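Periplasmic binding protein (Veillonella parvula, PDB 4N01) probably captures a solute in the periplasm and delivers it to an uptake transporter. Local coordinates at residues M86-K92 / V107-K113; W114-F120 / S134-I140; K209-D215 / P264-A270; V241-L245 / T258-Q262. One frame throughout, in Å; residues are numbered along the deposited sequence.

Interaction 1: M86-K92 / V107-K113; sequences MAGTAFK and VKVLSDK
Phe91 lays one face of its ring over the backbone of Lys113: CA of Lys113 stands 3.9 Å from the ring centroid of Phe91 and 23° off its normal, a CH-pi contact displaced toward the rim. The aliphatic start of the lysine crosses the same ring at a slant, CB meeting CE1, while its extended chain carries the amine away. Trp114 meets the Phe91 ring edge-to-face. With an alanine here, the Lys113 backbone is likely to lose this aromatic cover and the Trp114 indole its edge-to-face partner. At the other end, Val107 points toward strand 86-90, and chi1 -176° puts CG1 against both Met86 CB, 3.8 Å away, and Thr89 CG2, 3.7 Å away. This is the parallel pairing of a beta-alpha-beta unit, strand 109-111 forming the edge of its sheet. Thr89 bonds in both directions, its N to Lys108 O at 2.9 Å and its O from Leu110 N at 2.8 Å, the latter nearly straight at 170°. Beyond Thr89 the pairing frays: Phe91 N bonds only weakly to Ser111 O and Lys113 O, and waters link Lys92 to Ser111 O and Asp112 O, consistent with ring packing adding to few firm backbone bonds.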
loop_
_atom_site.group_PDB
_atom_site.type_symbol
_atom_site.label_atom_id
_atom_site.label_comp_id
_atom_site.label_asym_id
_atom_site.label_seq_id
_atom_site.Cartn_x
_atom_site.Cartn_y
_atom_site.Cartn_z
HETATM N N MSE A 86 0.235 17.393 -11.888
HETATM C CA MSE A 86 0.694 17.337 -10.497
HETATM C C MSE A 86 1.534 18.543 -10.094
HETATM O O MSE A 86 2.540 18.865 -10.736
HETATM C CB MSE A 86 1.435 16.022 -10.241
HETATM C CG MSE A 86 0.523 14.834 -10.483
HETATM SE SE MSE A 86 1.401 13.113 -10.474
HETATM C CE MSE A 86 1.936 13.124 -8.594
ATOM N N ALA A 87 1.109 19.219 -9.029
ATOM C CA ALA A 87 1.832 20.397 -8.552
ATOM C C ALA A 87 2.850 20.049 -7.468
ATOM O O ALA A 87 3.708 20.859 -7.129
ATOM C CB ALA A 87 0.866 21.436 -8.045
ATOM N N GLY A 88 2.760 18.852 -6.913
ATOM C CA GLY A 88 3.719 18.479 -5.889
ATOM C C GLY A 88 3.507 17.089 -5.327
ATOM O O GLY A 88 2.403 16.555 -5.380
ATOM N N THR A 89 4.574 16.510 -4.787
ATOM C CA THR A 89 4.472 15.251 -4.051
ATOM C C THR A 89 5.134 15.406 -2.688
ATOM O O THR A 89 5.930 16.324 -2.478
ATOM C CB THR A 89 5.176 14.097 -4.772
ATOM O OG1 THR A 89 6.574 14.399 -4.888
ATOM C CG2 THR A 89 4.564 13.879 -6.148
ATOM N N ALA A 90 4.828 14.491 -1.775
ATOM C CA ALA A 90 5.390 14.565 -0.432
ATOM C C ALA A 90 5.582 13.191 0.174
ATOM O O ALA A 90 5.010 12.198 -0.294
ATOM C CB ALA A 90 4.515 15.410 0.468
ATOM N N PHE A 91 6.401 13.156 1.219
ATOM C CA PHE A 91 6.566 11.983 2.061
ATOM C C PHE A 91 6.944 10.710 1.298
ATOM O O PHE A 91 6.302 9.670 1.451
ATOM C CB PHE A 91 5.315 11.768 2.917
ATOM C CG PHE A 91 5.619 11.384 4.332
ATOM C CD1 PHE A 91 5.036 12.067 5.393
ATOM C CD2 PHE A 91 6.498 10.345 4.607
ATOM C CE1 PHE A 91 5.328 11.721 6.703
ATOM C CE2 PHE A 91 6.792 9.988 5.915
ATOM C CZ PHE A 91 6.203 10.678 6.964
ATOM N N LYS A 92 7.993 10.794 0.484
ATOM C CA LYS A 92 8.560 9.597 -0.130
ATOM C C LYS A 92 9.096 8.690 0.987
ATOM O O LYS A 92 9.798 9.167 1.882
ATOM C CB LYS A 92 9.697 9.989 -1.078
ATOM C CG LYS A 92 10.451 8.797 -1.655
ATOM C CD LYS A 92 11.521 9.247 -2.650
ATOM C CE LYS A 92 12.345 8.056 -3.134
ATOM N NZ LYS A 92 13.712 8.450 -3.583
ATOM N N VAL A 107 7.937 15.928 -11.302
ATOM C CA VAL A 107 7.038 16.573 -10.347
ATOM C C VAL A 107 7.792 17.170 -9.157
ATOM O O VAL A 107 8.668 16.527 -8.580
ATOM C CB VAL A 107 5.974 15.589 -9.830
ATOM C CG1 VAL A 107 4.996 16.305 -8.907
ATOM C CG2 VAL A 107 5.235 14.961 -11.006
ATOM N N LYS A 108 7.444 18.403 -8.805
ATOM C CA LYS A 108 8.049 19.101 -7.671
ATOM C C LYS A 108 7.850 18.335 -6.354
ATOM O O LYS A 108 6.740 17.895 -6.040
ATOM C CB LYS A 108 7.430 20.494 -7.557
ATOM C CG LYS A 108 7.962 21.361 -6.419
ATOM C CD LYS A 108 7.275 22.726 -6.456
ATOM C CE LYS A 108 7.836 23.682 -5.416
ATOM N NZ LYS A 108 9.267 24.013 -5.656
ATOM N N VAL A 109 8.934 18.161 -5.603
ATOM C CA VAL A 109 8.875 17.561 -4.278
ATOM C C VAL A 109 8.700 18.653 -3.223
ATOM O O VAL A 109 9.557 19.521 -3.085
ATOM C CB VAL A 109 10.154 16.763 -3.994
ATOM C CG1 VAL A 109 10.135 16.230 -2.564
ATOM C CG2 VAL A 109 10.278 15.614 -4.998
ATOM N N LEU A 110 7.587 18.620 -2.492
ATOM C CA LEU A 110 7.263 19.698 -1.551
ATOM C C LEU A 110 7.990 19.540 -0.229
ATOM O O LEU A 110 8.334 20.523 0.422
ATOM C CB LEU A 110 5.750 19.760 -1.295
ATOM C CG LEU A 110 4.881 20.056 -2.519
ATOM C CD1 LEU A 110 3.409 20.122 -2.141
ATOM C CD2 LEU A 110 5.327 21.343 -3.196
ATOM N N SER A 111 8.221 18.291 0.159
ATOM C CA SER A 111 8.831 17.974 1.441
ATOM C C SER A 111 9.219 16.506 1.474
ATOM O O SER A 111 8.589 15.679 0.812
ATOM C CB SER A 111 7.845 18.260 2.578
ATOM O OG SER A 111 8.375 17.832 3.820
ATOM N N ASP A 112 10.252 16.182 2.248
ATOM C CA ASP A 112 10.651 14.794 2.439
ATOM C C ASP A 112 9.648 14.097 3.347
ATOM O O ASP A 112 9.517 12.873 3.319
ATOM C CB ASP A 112 12.062 14.710 3.029
ATOM C CG ASP A 112 13.101 15.388 2.151
ATOM O OD1 ASP A 112 14.091 15.916 2.701
ATOM O OD2 ASP A 112 12.919 15.399 0.913
ATOM N N LYS A 113 8.952 14.887 4.164
ATOM C CA LYS A 113 7.803 14.395 4.931
ATOM C C LYS A 113 6.545 15.114 4.456
ATOM O O LYS A 113 6.291 15.177 3.251
ATOM C CB LYS A 113 8.024 14.589 6.433
ATOM C CG LYS A 113 9.050 13.639 7.031
ATOM C CD LYS A 113 9.166 13.822 8.539
ATOM C CE LYS A 113 10.208 12.884 9.133
ATOM N NZ LYS A 113 10.550 13.242 10.538
HETATM O O HOH W 1 5.174 19.577 -10.141
HETATM O O HOH W 2 7.864 14.236 -7.117
HETATM O O HOH W 3 9.123 13.335 -0.542
HETATM O O HOH W 4 11.483 11.463 2.059
#

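Interaction 2: W114-F120 / S134-I140; sequences WPSYEVF and SFSKRAI
Ser134 OG, hydrogen-bonded to Trp131 O and more weakly to Ser70 OG, sits 3.4 Å from Trp114 NE1, whose own weak bond goes to Met69 O. The indole spreads over segment 134-140: Ala139 CB lies 3.4 Å above the ring plane, near the rim, and Ser134 CA lies over the same face, 3.6 Å above the plane. Arg138 comes to the indole edge, with Trp114 CZ3 lying 3.7 Å over one face of its guanidinium and the two planes 69° apart. A salt bridge to Asp133 holds that group from outside. A leucine in place of Trp114 would probably uncover Ala139 and leave the guanidinium without its aromatic neighbour. In the chain the two segments precede and follow strand 127-129 of the parallel sheet, one carrying a helix N-cap, Ser116, and the other a type I turn, Ser136 to Ala139. Ile140, with CG1 anti to its carbonyl carbon (chi1 -52°), sends CD1 to within 3.4 Å of Pro115 O and 3.5 Å of Phe120 CB, while CG2 meets the Tyr117 ring edge at CD1.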
loop_
_atom_site.group_PDB
_atom_site.type_symbol
_atom_site.label_atom_id
_atom_site.label_comp_id
_atom_site.label_asym_id
_atom_site.label_seq_id
_atom_site.Cartn_x
_atom_site.Cartn_y
_atom_site.Cartn_z
ATOM N N TRP A 114 5.753 15.654 5.378
ATOM C CA TRP A 114 4.614 16.477 4.966
ATOM C C TRP A 114 4.976 17.953 4.982
ATOM O O TRP A 114 5.647 18.421 5.898
ATOM C CB TRP A 114 3.392 16.235 5.854
ATOM C CG TRP A 114 2.760 14.895 5.650
ATOM C CD1 TRP A 114 2.356 14.346 4.463
ATOM C CD2 TRP A 114 2.424 13.949 6.666
ATOM N NE1 TRP A 114 1.802 13.105 4.682
ATOM C CE2 TRP A 114 1.834 12.839 6.027
ATOM C CE3 TRP A 114 2.574 13.928 8.060
ATOM C CZ2 TRP A 114 1.388 11.721 6.734
ATOM C CZ3 TRP A 114 2.136 12.820 8.761
ATOM C CH2 TRP A 114 1.550 11.728 8.096
ATOM N N PRO A 115 4.522 18.695 3.964
ATOM C CA PRO A 115 4.834 20.126 3.907
ATOM C C PRO A 115 3.969 20.931 4.881
ATOM O O PRO A 115 2.880 20.483 5.250
ATOM C CB PRO A 115 4.473 20.499 2.462
ATOM C CG PRO A 115 3.376 19.538 2.100
ATOM C CD PRO A 115 3.671 18.255 2.842
ATOM N N SER A 116 4.451 22.101 5.289
ATOM C CA SER A 116 3.647 23.026 6.080
ATOM C C SER A 116 2.489 23.512 5.222
ATOM O O SER A 116 2.530 23.393 3.996
ATOM C CB SER A 116 4.483 24.222 6.522
ATOM O OG SER A 116 4.780 25.062 5.419
ATOM N N TYR A 117 1.457 24.058 5.861
ATOM C CA TYR A 117 0.309 24.601 5.135
ATOM C C TYR A 117 0.770 25.655 4.124
ATOM O O TYR A 117 0.272 25.707 3.002
ATOM C CB TYR A 117 -0.718 25.180 6.119
ATOM C CG TYR A 117 -1.813 26.027 5.499
ATOM C CD1 TYR A 117 -2.957 25.443 4.961
ATOM C CD2 TYR A 117 -1.715 27.417 5.477
ATOM C CE1 TYR A 117 -3.965 26.220 4.402
ATOM C CE2 TYR A 117 -2.717 28.200 4.920
ATOM C CZ TYR A 117 -3.837 27.594 4.389
ATOM O OH TYR A 117 -4.830 28.364 3.838
ATOM N N GLU A 118 1.746 26.467 4.522
ATOM C CA GLU A 118 2.273 27.535 3.666
ATOM C C GLU A 118 2.946 27.016 2.394
ATOM O O GLU A 118 2.715 27.541 1.306
ATOM C CB GLU A 118 3.257 28.414 4.444
ATOM C CG GLU A 118 2.606 29.388 5.419
ATOM C CD GLU A 118 2.107 28.729 6.699
ATOM O OE1 GLU A 118 1.395 29.413 7.465
ATOM O OE2 GLU A 118 2.426 27.539 6.944
ATOM N N VAL A 119 3.784 25.993 2.540
ATOM C CA VAL A 119 4.437 25.356 1.400
ATOM C C VAL A 119 3.407 24.661 0.507
ATOM O O VAL A 119 3.485 24.721 -0.726
ATOM C CB VAL A 119 5.491 24.334 1.870
ATOM C CG1 VAL A 119 6.003 23.506 0.702
ATOM C CG2 VAL A 119 6.640 25.054 2.558
ATOM N N PHE A 120 2.441 24.008 1.138
ATOM C CA PHE A 120 1.356 23.365 0.413
ATOM C C PHE A 120 0.616 24.399 -0.436
ATOM O O PHE A 120 0.466 24.223 -1.643
ATOM C CB PHE A 120 0.415 22.675 1.403
ATOM C CG PHE A 120 -0.797 22.044 0.772
ATOM C CD1 PHE A 120 -0.714 20.803 0.160
ATOM C CD2 PHE A 120 -2.030 22.682 0.820
ATOM C CE1 PHE A 120 -1.833 20.218 -0.411
ATOM C CE2 PHE A 120 -3.157 22.095 0.256
ATOM C CZ PHE A 120 -3.055 20.870 -0.363
ATOM N N SER A 134 -2.503 12.157 6.421
ATOM C CA SER A 134 -2.017 13.341 5.709
ATOM C C SER A 134 -2.917 14.544 5.924
ATOM O O SER A 134 -2.505 15.685 5.716
ATOM C CB SER A 134 -1.967 13.079 4.191
ATOM O OG SER A 134 -1.231 11.905 3.889
ATOM N N PHE A 135 -4.160 14.288 6.315
ATOM C CA PHE A 135 -5.152 15.354 6.425
ATOM C C PHE A 135 -5.589 15.546 7.866
ATOM O O PHE A 135 -6.625 16.150 8.142
ATOM C CB PHE A 135 -6.322 15.051 5.492
ATOM C CG PHE A 135 -5.886 14.828 4.067
ATOM C CD1 PHE A 135 -5.535 15.908 3.265
ATOM C CD2 PHE A 135 -5.776 13.543 3.548
ATOM C CE1 PHE A 135 -5.104 15.715 1.960
ATOM C CE2 PHE A 135 -5.347 13.339 2.232
ATOM C CZ PHE A 135 -5.007 14.432 1.441
ATOM N N SER A 136 -4.763 15.036 8.775
ATOM C CA SER A 136 -4.997 15.151 10.211
ATOM C C SER A 136 -4.225 16.333 10.786
ATOM O O SER A 136 -3.561 17.066 10.052
ATOM C CB SER A 136 -4.568 13.867 10.920
ATOM O OG SER A 136 -3.165 13.685 10.843
ATOM N N LYS A 137 -4.295 16.506 12.102
ATOM C CA LYS A 137 -3.590 17.597 12.764
ATOM C C LYS A 137 -2.081 17.360 12.836
ATOM O O LYS A 137 -1.317 18.268 13.157
ATOM C CB LYS A 137 -4.170 17.830 14.160
ATOM C CG LYS A 137 -5.630 18.259 14.141
ATOM C CD LYS A 137 -6.125 18.601 15.538
ATOM C CE LYS A 137 -7.560 19.106 15.512
ATOM N NZ LYS A 137 -8.008 19.567 16.859
ATOM N N ARG A 138 -1.661 16.137 12.530
ATOM C CA ARG A 138 -0.243 15.806 12.447
ATOM C C ARG A 138 0.383 16.380 11.180
ATOM O O ARG A 138 1.608 16.450 11.056
ATOM C CB ARG A 138 -0.056 14.288 12.443
ATOM C CG ARG A 138 -0.409 13.600 13.747
ATOM C CD ARG A 138 -0.087 12.119 13.658
ATOM N NE ARG A 138 1.262 11.895 13.143
ATOM C CZ ARG A 138 1.579 10.961 12.252
ATOM N NH1 ARG A 138 0.639 10.154 11.775
ATOM N NH2 ARG A 138 2.835 10.831 11.836
ATOM N N ALA A 139 -0.467 16.773 10.235
ATOM C CA ALA A 139 -0.008 17.299 8.954
ATOM C C ALA A 139 -0.767 18.582 8.612
ATOM O O ALA A 139 -0.563 19.619 9.245
ATOM C CB ALA A 139 -0.172 16.248 7.856
ATOM N N ILE A 140 -1.645 18.518 7.619
ATOM C CA ILE A 140 -2.491 19.664 7.303
ATOM C C ILE A 140 -3.957 19.269 7.393
ATOM O O ILE A 140 -4.447 18.521 6.541
ATOM C CB ILE A 140 -2.207 20.199 5.893
ATOM C CG1 ILE A 140 -0.711 20.451 5.722
ATOM C CG2 ILE A 140 -3.000 21.478 5.634
ATOM C CD1 ILE A 140 -0.360 21.019 4.377
#

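Interaction 3: K209-D215 / P264-A270; sequences KRVFIYD and PDYIIIA
Just before a parallel ladder begins, Asp265 OD2 takes Arg210 N at 2.9 Å, almost straight at 176°, on its anti side, and Asp265 N bonds weakly to Arg210 O. Strands 209-214 and 266-270 are the two inner strands of a parallel four-stranded sheet in an alpha/beta fold. Their ladder starts with Tyr266 N to Arg210 O, runs on through Phe212 and Ile268, where Tyr214 N reaches Ile268 O at 2.7 Å, and ends with Ala270 N to Tyr214 O. On one face Val211 CB meets Ile268 CD1 at 4.0 Å. On the other, Phe212 CB packs on Pro264 CG at 3.8 Å, and chi1 170° with chi2 71° turns the edge of the Phe212 ring to Ile267 CG2. Further out, strand 306-309 flanks 266-270, and Lys285 of helix 280-290 bonds to both Asp215 O and Ala270 O. Asp215 OD1 is hydrogen-bonded to Tyr272 OH. At the N-terminal end of the strands, one water joins Lys209 NZ at 2.8 Å to Tyr266 OH at 3.0 Å.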
loop_
_atom_site.group_PDB
_atom_site.type_symbol
_atom_site.label_atom_id
_atom_site.label_comp_id
_atom_site.label_asym_id
_atom_site.label_seq_id
_atom_site.Cartn_x
_atom_site.Cartn_y
_atom_site.Cartn_z
ATOM N N LYS A 209 -0.560 -22.118 2.151
ATOM C CA LYS A 209 0.485 -22.000 3.166
ATOM C C LYS A 209 0.116 -20.952 4.203
ATOM O O LYS A 209 -0.561 -19.974 3.885
ATOM C CB LYS A 209 1.814 -21.607 2.510
ATOM C CG LYS A 209 2.320 -22.622 1.513
ATOM C CD LYS A 209 2.714 -23.922 2.186
ATOM C CE LYS A 209 3.280 -24.894 1.155
ATOM N NZ LYS A 209 3.858 -26.100 1.793
ATOM N N ARG A 210 0.563 -21.150 5.439
ATOM C CA ARG A 210 0.291 -20.179 6.496
ATOM C C ARG A 210 1.468 -19.232 6.653
ATOM O O ARG A 210 2.622 -19.669 6.669
ATOM C CB ARG A 210 -0.025 -20.908 7.796
ATOM C CG ARG A 210 -1.403 -21.534 7.740
ATOM C CD ARG A 210 -1.539 -22.697 8.675
ATOM N NE ARG A 210 -1.460 -22.324 10.087
ATOM C CZ ARG A 210 -2.460 -21.780 10.779
ATOM N NH1 ARG A 210 -3.618 -21.508 10.185
ATOM N NH2 ARG A 210 -2.302 -21.497 12.068
ATOM N N VAL A 211 1.185 -17.935 6.730
ATOM C CA VAL A 211 2.257 -16.931 6.754
ATOM C C VAL A 211 2.109 -15.945 7.919
ATOM O O VAL A 211 1.022 -15.734 8.442
ATOM C CB VAL A 211 2.371 -16.163 5.409
ATOM C CG1 VAL A 211 2.512 -17.149 4.249
ATOM C CG2 VAL A 211 1.157 -15.239 5.184
ATOM N N PHE A 212 3.217 -15.353 8.331
ATOM C CA PHE A 212 3.205 -14.329 9.362
ATOM C C PHE A 212 3.955 -13.131 8.808
ATOM O O PHE A 212 5.049 -13.270 8.258
ATOM C CB PHE A 212 3.893 -14.856 10.628
ATOM C CG PHE A 212 4.140 -13.801 11.671
ATOM C CD1 PHE A 212 3.079 -13.245 12.384
ATOM C CD2 PHE A 212 5.428 -13.382 11.956
ATOM C CE1 PHE A 212 3.311 -12.269 13.354
ATOM C CE2 PHE A 212 5.669 -12.415 12.925
ATOM C CZ PHE A 212 4.609 -11.856 13.623
ATOM N N ILE A 213 3.355 -11.952 8.912
ATOM C CA ILE A 213 4.019 -10.743 8.443
ATOM C C ILE A 213 4.737 -10.050 9.606
ATOM O O ILE A 213 4.116 -9.673 10.606
ATOM C CB ILE A 213 3.024 -9.757 7.800
ATOM C CG1 ILE A 213 2.386 -10.393 6.561
ATOM C CG2 ILE A 213 3.751 -8.486 7.414
ATOM C CD1 ILE A 213 1.117 -11.142 6.842
ATOM N N TYR A 214 6.046 -9.875 9.465
ATOM C CA TYR A 214 6.864 -9.281 10.514
ATOM C C TYR A 214 7.304 -7.902 10.035
ATOM O O TYR A 214 8.170 -7.779 9.159
ATOM C CB TYR A 214 8.064 -10.196 10.802
ATOM C CG TYR A 214 9.090 -9.694 11.811
ATOM C CD1 TYR A 214 9.032 -10.085 13.144
ATOM C CD2 TYR A 214 10.135 -8.867 11.419
ATOM C CE1 TYR A 214 9.979 -9.652 14.063
ATOM C CE2 TYR A 214 11.083 -8.431 12.330
ATOM C CZ TYR A 214 10.999 -8.825 13.648
ATOM O OH TYR A 214 11.948 -8.389 14.540
ATOM N N ASP A 215 6.685 -6.858 10.575
ATOM C CA ASP A 215 7.066 -5.504 10.191
ATOM C C ASP A 215 8.292 -5.060 10.960
ATOM O O ASP A 215 9.249 -4.514 10.391
ATOM C CB ASP A 215 5.938 -4.523 10.471
ATOM C CG ASP A 215 6.331 -3.096 10.157
ATOM O OD1 ASP A 215 6.089 -2.650 9.014
ATOM O OD2 ASP A 215 6.899 -2.415 11.045
ATOM N N PRO A 264 3.533 -20.514 11.668
ATOM C CA PRO A 264 3.509 -20.222 10.231
ATOM C C PRO A 264 4.550 -20.993 9.416
ATOM O O PRO A 264 5.637 -21.314 9.924
ATOM C CB PRO A 264 3.829 -18.726 10.177
ATOM C CG PRO A 264 4.598 -18.464 11.465
ATOM C CD PRO A 264 3.966 -19.361 12.475
ATOM N N ASP A 265 4.207 -21.286 8.158
ATOM C CA ASP A 265 5.132 -21.897 7.193
ATOM C C ASP A 265 6.184 -20.902 6.696
ATOM O O ASP A 265 7.331 -21.279 6.438
ATOM C CB ASP A 265 4.338 -22.412 5.980
ATOM C CG ASP A 265 3.386 -23.534 6.347
ATOM O OD1 ASP A 265 3.852 -24.513 6.957
ATOM O OD2 ASP A 265 2.169 -23.431 6.046
ATOM N N TYR A 266 5.783 -19.641 6.538
ATOM C CA TYR A 266 6.685 -18.596 6.029
ATOM C C TYR A 266 6.575 -17.358 6.890
ATOM O O TYR A 266 5.507 -17.055 7.417
ATOM C CB TYR A 266 6.368 -18.236 4.559
ATOM C CG TYR A 266 6.655 -19.376 3.624
ATOM C CD1 TYR A 266 7.836 -19.428 2.897
ATOM C CD2 TYR A 266 5.766 -20.432 3.507
ATOM C CE1 TYR A 266 8.120 -20.500 2.062
ATOM C CE2 TYR A 266 6.037 -21.510 2.689
ATOM C CZ TYR A 266 7.216 -21.540 1.972
ATOM O OH TYR A 266 7.479 -22.618 1.171
ATOM N N ILE A 267 7.682 -16.646 7.041
ATOM C CA ILE A 267 7.659 -15.343 7.684
ATOM C C ILE A 267 8.040 -14.275 6.660
ATOM O O ILE A 267 9.132 -14.300 6.082
ATOM C CB ILE A 267 8.624 -15.281 8.901
ATOM C CG1 ILE A 267 8.099 -16.170 10.036
ATOM C CG2 ILE A 267 8.763 -13.839 9.387
ATOM C CD1 ILE A 267 9.146 -16.470 11.100
ATOM N N ILE A 268 7.123 -13.347 6.414
ATOM C CA ILE A 268 7.347 -12.308 5.429
ATOM C C ILE A 268 7.799 -11.068 6.176
ATOM O O ILE A 268 7.107 -10.583 7.069
ATOM C CB ILE A 268 6.043 -12.007 4.650
ATOM C CG1 ILE A 268 5.605 -13.242 3.852
ATOM C CG2 ILE A 268 6.231 -10.818 3.721
ATOM C CD1 ILE A 268 4.135 -13.174 3.351
ATOM N N ILE A 269 8.957 -10.544 5.797
ATOM C CA ILE A 269 9.617 -9.508 6.569
ATOM C C ILE A 269 9.687 -8.218 5.765
ATOM O O ILE A 269 10.211 -8.204 4.646
ATOM C CB ILE A 269 11.062 -9.936 6.905
ATOM C CG1 ILE A 269 11.050 -11.141 7.866
ATOM C CG2 ILE A 269 11.871 -8.754 7.461
ATOM C CD1 ILE A 269 12.444 -11.707 8.136
ATOM N N ALA A 270 9.177 -7.132 6.334
ATOM C CA ALA A 270 9.256 -5.833 5.670
ATOM C C ALA A 270 10.662 -5.245 5.801
ATOM O O ALA A 270 11.191 -5.092 6.904
ATOM C CB ALA A 270 8.213 -4.865 6.239
HETATM O O HOH W 5 6.385 -25.092 2.414
#

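Interaction 4: V241-L245 / T258-Q262; sequences VMSGL and TVIAQ. With FMT (formic acid), chain H.
The carboxamide of Gln262 is the flat group that joins the two segments: at its edge, NE2 donates to Val241 O at 2.7 Å and 175°, with the acceptor only 3° out of the amide plane and met on a carbonyl lone pair. The same nitrogen makes a weak bond to O1 of a bound formic acid, probably from the crystallisation liquor, while OE1 is probably held by Arg210 NH2. In this alpha/beta fold, the contact fastens the loop after edge strand 238-240 to the last turn of helix 256-262, which leads into strand 266-270. Bent at chi2 (-67°), the glutamine folds back so that its chain runs past Val241 in the opposite direction, CB to CB 3.5 Å and its CG near the valine CB. Thr258, one turn earlier, offers CG2 to two partners. Leu245 meets that methyl tip to tip, CD1 to CG2 3.7 Å, and selenomethionine Met242, bent twice, crosses it obliquely with SE at 3.8 Å. The selenium also nears Val259, which with Val241 and Met242 packs on Phe212 of strand 209-214. Outside the pair, Glu226 holds the loop at Gly244 N. Leu245 CD2 comes within 3.8 Å of formic acid O1.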
loop_
_atom_site.group_PDB
_atom_site.type_symbol
_atom_site.label_atom_id
_atom_site.label_comp_id
_atom_site.label_asym_id
_atom_site.label_seq_id
_atom_site.Cartn_x
_atom_site.Cartn_y
_atom_site.Cartn_z
ATOM N N VAL A 241 -1.651 -15.766 9.507
ATOM C CA VAL A 241 -2.030 -16.459 10.746
ATOM C C VAL A 241 -2.585 -15.529 11.812
ATOM O O VAL A 241 -3.169 -15.992 12.807
ATOM C CB VAL A 241 -0.864 -17.279 11.365
ATOM C CG1 VAL A 241 -0.448 -18.417 10.424
ATOM C CG2 VAL A 241 0.312 -16.373 11.676
HETATM N N MSE A 242 -2.404 -14.224 11.626
HETATM C CA MSE A 242 -2.944 -13.265 12.591
HETATM C C MSE A 242 -4.368 -12.823 12.223
HETATM O O MSE A 242 -5.020 -12.120 12.991
HETATM C CB MSE A 242 -2.020 -12.042 12.757
HETATM C CG MSE A 242 -0.599 -12.405 13.193
HETATM SE SE MSE A 242 -0.545 -13.537 14.812
HETATM C CE MSE A 242 -0.677 -12.105 16.119
ATOM N N SER A 243 -4.845 -13.239 11.048
ATOM C CA SER A 243 -6.217 -12.936 10.635
ATOM C C SER A 243 -7.194 -13.963 11.211
ATOM O O SER A 243 -6.804 -15.089 11.525
ATOM C CB SER A 243 -6.319 -12.893 9.106
ATOM O OG SER A 243 -7.663 -12.693 8.681
ATOM N N GLY A 244 -8.457 -13.572 11.366
ATOM C CA GLY A 244 -9.464 -14.457 11.939
ATOM C C GLY A 244 -9.334 -14.605 13.449
ATOM O O GLY A 244 -9.901 -15.531 14.038
ATOM N N LEU A 245 -8.585 -13.702 14.084
ATOM C CA LEU A 245 -8.427 -13.742 15.549
ATOM C C LEU A 245 -9.247 -12.671 16.277
ATOM O O LEU A 245 -9.090 -12.470 17.481
ATOM C CB LEU A 245 -6.953 -13.613 15.937
ATOM C CG LEU A 245 -6.010 -14.662 15.339
ATOM C CD1 LEU A 245 -4.610 -14.464 15.877
ATOM C CD2 LEU A 245 -6.502 -16.080 15.640
ATOM N N THR A 258 1.204 -16.135 20.290
ATOM C CA THR A 258 0.188 -16.366 19.283
ATOM C C THR A 258 0.833 -16.873 17.994
ATOM O O THR A 258 0.332 -17.805 17.358
ATOM C CB THR A 258 -0.603 -15.076 19.004
ATOM O OG1 THR A 258 -1.229 -14.645 20.221
ATOM C CG2 THR A 258 -1.674 -15.334 17.957
ATOM N N VAL A 259 1.954 -16.267 17.619
ATOM C CA VAL A 259 2.673 -16.688 16.422
ATOM C C VAL A 259 3.162 -18.126 16.573
ATOM O O VAL A 259 3.050 -18.939 15.652
ATOM C CB VAL A 259 3.873 -15.777 16.172
ATOM C CG1 VAL A 259 4.574 -16.163 14.865
ATOM C CG2 VAL A 259 3.413 -14.316 16.150
ATOM N N ILE A 260 3.719 -18.434 17.740
ATOM C CA ILE A 260 4.191 -19.782 18.012
ATOM C C ILE A 260 3.050 -20.803 17.914
ATOM O O ILE A 260 3.225 -21.878 17.328
ATOM C CB ILE A 260 4.838 -19.869 19.413
ATOM C CG1 ILE A 260 6.131 -19.037 19.446
ATOM C CG2 ILE A 260 5.159 -21.301 19.762
ATOM C CD1 ILE A 260 6.622 -18.776 20.878
ATOM N N ALA A 261 1.892 -20.468 18.484
ATOM C CA ALA A 261 0.722 -21.351 18.436
ATOM C C ALA A 261 0.280 -21.590 16.989
ATOM O O ALA A 261 -0.109 -22.696 16.615
ATOM C CB ALA A 261 -0.421 -20.741 19.225
ATOM N N GLN A 262 0.336 -20.539 16.184
ATOM C CA GLN A 262 -0.118 -20.607 14.795
ATOM C C GLN A 262 0.889 -21.304 13.886
ATOM O O GLN A 262 0.521 -21.814 12.828
ATOM C CB GLN A 262 -0.410 -19.197 14.266
ATOM C CG GLN A 262 -1.701 -18.571 14.803
ATOM C CD GLN A 262 -2.960 -19.274 14.315
ATOM O OE1 GLN A 262 -3.191 -20.450 14.618
ATOM N NE2 GLN A 262 -3.785 -18.551 13.549
HETATM C C FMT H . -6.606 -18.230 11.126
HETATM O O1 FMT H . -6.544 -17.904 12.312
HETATM O O2 FMT H . -5.850 -17.802 10.257
#

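How the interactions relate
From the N terminus, interaction 1 comes first, closing the short beta-alpha-beta loop between 86-92 and 107-113. Residues 114-120 follow directly, and interaction 2 closes the next loop by meeting 134-140; the two are in series but touch, with Phe91 CD1 3.4 Å from Trp114 CE2, and so bind the edge of the five-stranded sheet to its neighbouring loops. Interaction 3 closes a long loop between 209-215 and 264-270, and interaction 4 is nested inside it. These also touch: Val211 O, 2.9 Å from Val241 N, joins strand 209-214 to the loop after strand 238-240, and Arg210 NH2, 2.9 Å from Gln262 OE1 in a probable hydrogen bond, joins it to helix 256-262. Centres of interactions 1 and 3 lie about 32 Å apart.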